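PDB 3AQT: bacterial regulatory proteins, tetR family from Corynebacterium glutamicum, which binds resorcinol and acts as a transcriptional repressor, probably attaching to DNA through a helix-turn-helix motif. Local coordinates for residues B[123-132]-B[210-221]. Sequence-based numbering, arbitrary orientation.
With RCO (resorcinol), chain D.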
loop_
_atom_site.group_PDB
_atom_site.type_symbol
_atom_site.label_atom_id
_atom_site.label_comp_id
_atom_site.label_asym_id
_atom_site.label_seq_id
_atom_site.Cartn_x
_atom_site.Cartn_y
_atom_site.Cartn_z
ATOM N N PHE B 123 -5.384 14.492 13.308
ATOM C CA PHE B 123 -4.954 13.596 12.242
ATOM C C PHE B 123 -3.573 13.026 12.512
ATOM O O PHE B 123 -3.358 11.816 12.408
ATOM C CB PHE B 123 -4.956 14.360 10.921
ATOM C CG PHE B 123 -4.661 13.511 9.722
ATOM C CD1 PHE B 123 -5.377 12.344 9.482
ATOM C CD2 PHE B 123 -3.694 13.910 8.800
ATOM C CE1 PHE B 123 -5.137 11.586 8.343
ATOM C CE2 PHE B 123 -3.449 13.158 7.657
ATOM C CZ PHE B 123 -4.174 11.993 7.428
ATOM N N ALA B 124 -2.640 13.904 12.865
ATOM C CA ALA B 124 -1.277 13.493 13.155
ATOM C C ALA B 124 -1.220 12.566 14.361
ATOM O O ALA B 124 -0.552 11.534 14.332
ATOM C CB ALA B 124 -0.415 14.715 13.405
ATOM N N GLY B 125 -1.921 12.943 15.424
ATOM C CA GLY B 125 -1.924 12.139 16.629
ATOM C C GLY B 125 -2.511 10.763 16.397
ATOM O O GLY B 125 -2.018 9.763 16.932
ATOM N N SER B 126 -3.579 10.710 15.610
ATOM C CA SER B 126 -4.217 9.446 15.308
ATOM C C SER B 126 -3.212 8.537 14.610
ATOM O O SER B 126 -3.032 7.374 14.994
ATOM C CB SER B 126 -5.432 9.661 14.399
ATOM O OG SER B 126 -6.409 10.481 15.019
ATOM N N LEU B 127 -2.552 9.076 13.587
ATOM C CA LEU B 127 -1.575 8.304 12.838
ATOM C C LEU B 127 -0.419 7.844 13.714
ATOM O O LEU B 127 0.031 6.702 13.604
ATOM C CB LEU B 127 -1.064 9.117 11.648
ATOM C CG LEU B 127 -2.163 9.418 10.618
ATOM C CD1 LEU B 127 -1.617 10.300 9.498
ATOM C CD2 LEU B 127 -2.703 8.100 10.060
ATOM N N ARG B 128 0.053 8.717 14.599
ATOM C CA ARG B 128 1.158 8.345 15.472
ATOM C C ARG B 128 0.764 7.183 16.378
ATOM O O ARG B 128 1.585 6.314 16.668
ATOM C CB ARG B 128 1.619 9.545 16.299
ATOM C CG ARG B 128 2.258 10.637 15.461
ATOM C CD ARG B 128 2.564 11.851 16.294
ATOM N NE ARG B 128 3.477 11.528 17.384
ATOM C CZ ARG B 128 3.735 12.337 18.408
ATOM N NH1 ARG B 128 3.145 13.525 18.491
ATOM N NH2 ARG B 128 4.595 11.962 19.343
ATOM N N HIS B 129 -0.493 7.155 16.814
ATOM C CA HIS B 129 -0.949 6.053 17.657
ATOM C C HIS B 129 -0.956 4.736 16.876
ATOM O O HIS B 129 -0.591 3.695 17.420
ATOM C CB HIS B 129 -2.357 6.320 18.208
ATOM C CG HIS B 129 -2.369 7.164 19.441
ATOM N ND1 HIS B 129 -1.694 6.807 20.589
ATOM C CD2 HIS B 129 -2.957 8.355 19.705
ATOM C CE1 HIS B 129 -1.867 7.741 21.506
ATOM N NE2 HIS B 129 -2.630 8.690 20.995
ATOM N N LEU B 130 -1.378 4.781 15.610
ATOM C CA LEU B 130 -1.415 3.573 14.791
ATOM C C LEU B 130 0.001 3.031 14.622
ATOM O O LEU B 130 0.238 1.840 14.804
ATOM C CB LEU B 130 -2.063 3.855 13.422
ATOM C CG LEU B 130 -3.567 4.198 13.462
ATOM C CD1 LEU B 130 -4.109 4.436 12.073
ATOM C CD2 LEU B 130 -4.326 3.059 14.118
ATOM N N VAL B 131 0.952 3.904 14.311
ATOM C CA VAL B 131 2.324 3.452 14.139
ATOM C C VAL B 131 2.878 2.829 15.417
ATOM O O VAL B 131 3.442 1.736 15.375
ATOM C CB VAL B 131 3.248 4.603 13.692
ATOM C CG1 VAL B 131 4.693 4.157 13.730
ATOM C CG2 VAL B 131 2.884 5.030 12.278
ATOM N N ARG B 132 2.713 3.507 16.552
ATOM C CA ARG B 132 3.215 2.978 17.823
ATOM C C ARG B 132 2.559 1.645 18.172
ATOM O O ARG B 132 3.213 0.737 18.676
ATOM C CB ARG B 132 2.992 3.989 18.956
ATOM C CG ARG B 132 3.455 5.381 18.580
ATOM C CD ARG B 132 4.318 6.064 19.626
ATOM N NE ARG B 132 3.549 6.725 20.674
ATOM C CZ ARG B 132 3.988 7.784 21.351
ATOM N NH1 ARG B 132 5.182 8.297 21.081
ATOM N NH2 ARG B 132 3.239 8.331 22.298
ATOM N N ASP B 210 7.040 7.415 14.251
ATOM C CA ASP B 210 5.657 7.856 14.174
ATOM C C ASP B 210 5.576 9.345 13.826
ATOM O O ASP B 210 4.748 9.764 13.010
ATOM C CB ASP B 210 4.948 7.566 15.501
ATOM C CG ASP B 210 5.537 8.345 16.665
ATOM O OD1 ASP B 210 6.775 8.420 16.770
ATOM O OD2 ASP B 210 4.762 8.871 17.489
ATOM N N GLN B 211 6.448 10.143 14.433
ATOM C CA GLN B 211 6.463 11.577 14.175
ATOM C C GLN B 211 6.795 11.879 12.726
ATOM O O GLN B 211 6.095 12.642 12.059
ATOM C CB GLN B 211 7.476 12.269 15.083
ATOM C CG GLN B 211 7.054 12.349 16.543
ATOM C CD GLN B 211 8.050 13.124 17.387
ATOM O OE1 GLN B 211 8.711 14.038 16.897
ATOM N NE2 GLN B 211 8.148 12.775 18.662
ATOM N N ILE B 212 7.867 11.268 12.242
ATOM C CA ILE B 212 8.308 11.472 10.875
ATOM C C ILE B 212 7.228 11.061 9.889
ATOM O O ILE B 212 6.996 11.746 8.897
ATOM C CB ILE B 212 9.594 10.681 10.597
ATOM C CG1 ILE B 212 10.698 11.161 11.540
ATOM C CG2 ILE B 212 10.025 10.876 9.153
ATOM C CD1 ILE B 212 11.909 10.234 11.638
ATOM N N PHE B 213 6.557 9.949 10.158
ATOM C CA PHE B 213 5.501 9.513 9.264
ATOM C C PHE B 213 4.327 10.490 9.283
ATOM O O PHE B 213 3.804 10.867 8.235
ATOM C CB PHE B 213 4.994 8.116 9.633
ATOM C CG PHE B 213 3.796 7.694 8.828
ATOM C CD1 PHE B 213 3.911 7.458 7.464
ATOM C CD2 PHE B 213 2.538 7.627 9.413
ATOM C CE1 PHE B 213 2.787 7.168 6.695
ATOM C CE2 PHE B 213 1.410 7.341 8.655
ATOM C CZ PHE B 213 1.533 7.111 7.291
ATOM N N ALA B 214 3.912 10.899 10.477
ATOM C CA ALA B 214 2.791 11.825 10.600
ATOM C C ALA B 214 3.081 13.137 9.885
ATOM O O ALA B 214 2.200 13.712 9.234
ATOM C CB ALA B 214 2.474 12.079 12.071
ATOM N N ALA B 215 4.318 13.615 9.998
ATOM C CA ALA B 215 4.687 14.868 9.342
ATOM C C ALA B 215 4.497 14.766 7.833
ATOM O O ALA B 215 3.948 15.671 7.203
ATOM C CB ALA B 215 6.129 15.223 9.663
ATOM N N ALA B 216 4.950 13.656 7.256
ATOM C CA ALA B 216 4.821 13.447 5.817
ATOM C C ALA B 216 3.357 13.440 5.394
ATOM O O ALA B 216 3.013 13.964 4.330
ATOM C CB ALA B 216 5.491 12.142 5.405
HETATM N N MSE B 217 2.493 12.854 6.219
HETATM C CA MSE B 217 1.076 12.819 5.880
HETATM C C MSE B 217 0.483 14.215 6.002
HETATM O O MSE B 217 -0.413 14.586 5.229
HETATM C CB MSE B 217 0.317 11.825 6.770
HETATM C CG MSE B 217 0.661 10.352 6.520
HETATM SE SE MSE B 217 0.596 9.795 4.638
HETATM C CE MSE B 217 -1.184 10.386 4.218
ATOM N N LEU B 218 0.993 14.995 6.959
ATOM C CA LEU B 218 0.520 16.362 7.148
ATOM C C LEU B 218 0.918 17.184 5.942
ATOM O O LEU B 218 0.144 18.004 5.454
ATOM C CB LEU B 218 1.106 16.989 8.422
ATOM C CG LEU B 218 0.435 16.566 9.733
ATOM C CD1 LEU B 218 1.069 17.273 10.911
ATOM C CD2 LEU B 218 -1.042 16.902 9.663
ATOM N N ARG B 219 2.131 16.969 5.450
ATOM C CA ARG B 219 2.564 17.710 4.277
ATOM C C ARG B 219 1.714 17.295 3.077
ATOM O O ARG B 219 1.318 18.125 2.260
ATOM C CB ARG B 219 4.050 17.465 4.012
ATOM C CG ARG B 219 4.953 18.220 4.971
ATOM C CD ARG B 219 6.396 18.196 4.522
ATOM N NE ARG B 219 7.077 16.994 4.976
ATOM C CZ ARG B 219 7.765 16.914 6.109
ATOM N NH1 ARG B 219 7.869 17.976 6.897
ATOM N NH2 ARG B 219 8.335 15.766 6.454
HETATM N N MSE B 220 1.402 16.007 2.994
HETATM C CA MSE B 220 0.589 15.512 1.900
HETATM C C MSE B 220 -0.767 16.196 1.839
HETATM O O MSE B 220 -1.322 16.355 0.756
HETATM C CB MSE B 220 0.382 14.003 2.015
HETATM C CG MSE B 220 -0.351 13.432 0.814
HETATM SE SE MSE B 220 -0.836 11.590 1.020
HETATM C CE MSE B 220 -2.580 11.893 1.821
ATOM N N VAL B 221 -1.307 16.599 2.990
ATOM C CA VAL B 221 -2.602 17.273 2.991
ATOM C C VAL B 221 -2.553 18.807 3.019
ATOM O O VAL B 221 -3.551 19.466 3.337
ATOM C CB VAL B 221 -3.535 16.749 4.120
ATOM C CG1 VAL B 221 -4.003 15.343 3.768
ATOM C CG2 VAL B 221 -2.826 16.760 5.464
HETATM C C1 RCO D . -8.237 7.375 12.540
HETATM C C2 RCO D . -8.353 8.796 12.428
HETATM C C3 RCO D . -7.430 9.522 11.627
HETATM C C4 RCO D . -6.412 8.830 10.947
HETATM C C5 RCO D . -6.298 7.435 11.056
HETATM C C6 RCO D . -7.215 6.702 11.856
HETATM O O1 RCO D . -9.143 6.671 13.328
HETATM O O3 RCO D . -7.514 10.905 11.501
#
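Arg128 and Asp210 lock the start of segment 210-221 onto segment 123-132. Arg128 NE donates an almost straight hydrogen bond, part of a salt bridge, to Asp210 OD2 (3.0 Å, 174°). The oxygen lies in the guanidinium plane, but the nitrogen stands above the carboxylate plane, the two planes being turned 51° apart. A bend midway along the Arg128 chain swings the guanidinium round so that Gln211 CG lies over one face, toward the rim, while NH1 reaches on to the backbone O of Arg234. Arg132 adds a long, charge-only salt bridge to the same OD2, which lies well out of its guanidinium plane. The two arginines would be expected to stabilise the buried carboxylate as an anion.

The helices run roughly antiparallel (140°), their axes 8.6 Å apart at the closest point. Small side chains sit at the approach, consistent with this spacing: Ala124 CB meets Ala214 CB at 4.1 Å, and Ala214 CB also abuts the CG methylene of Arg128. On one flank Val131 straddles two residues, CG1 against the CA and CB of Asp210 and CG2 obliquely against the Phe213 ring. Leu127 crosses Met217 (a selenomethionine) at about a right angle, its CD1 3.7 Å from Met217 CB, and the same methyl sits off-centre over a face of the Phe123 ring. Leu218 CD2 touches that ring at its edge. With CG anti to the backbone N, Phe123 presents CD1 to resorcinol O3 (3.3 Å), which lies in the ring plane. Leu127 CD2 turns to the ligand.

Helix 119-134 thus lines the resorcinol pocket, while helix 209-220 backs it. Helix 180-199 packs on Phe213 and Met217, helix 225-231 on Leu218; Met220 meets Met220 of the second subunit, placing helix 209-220 in the dimer interface, as in other TetR regulators.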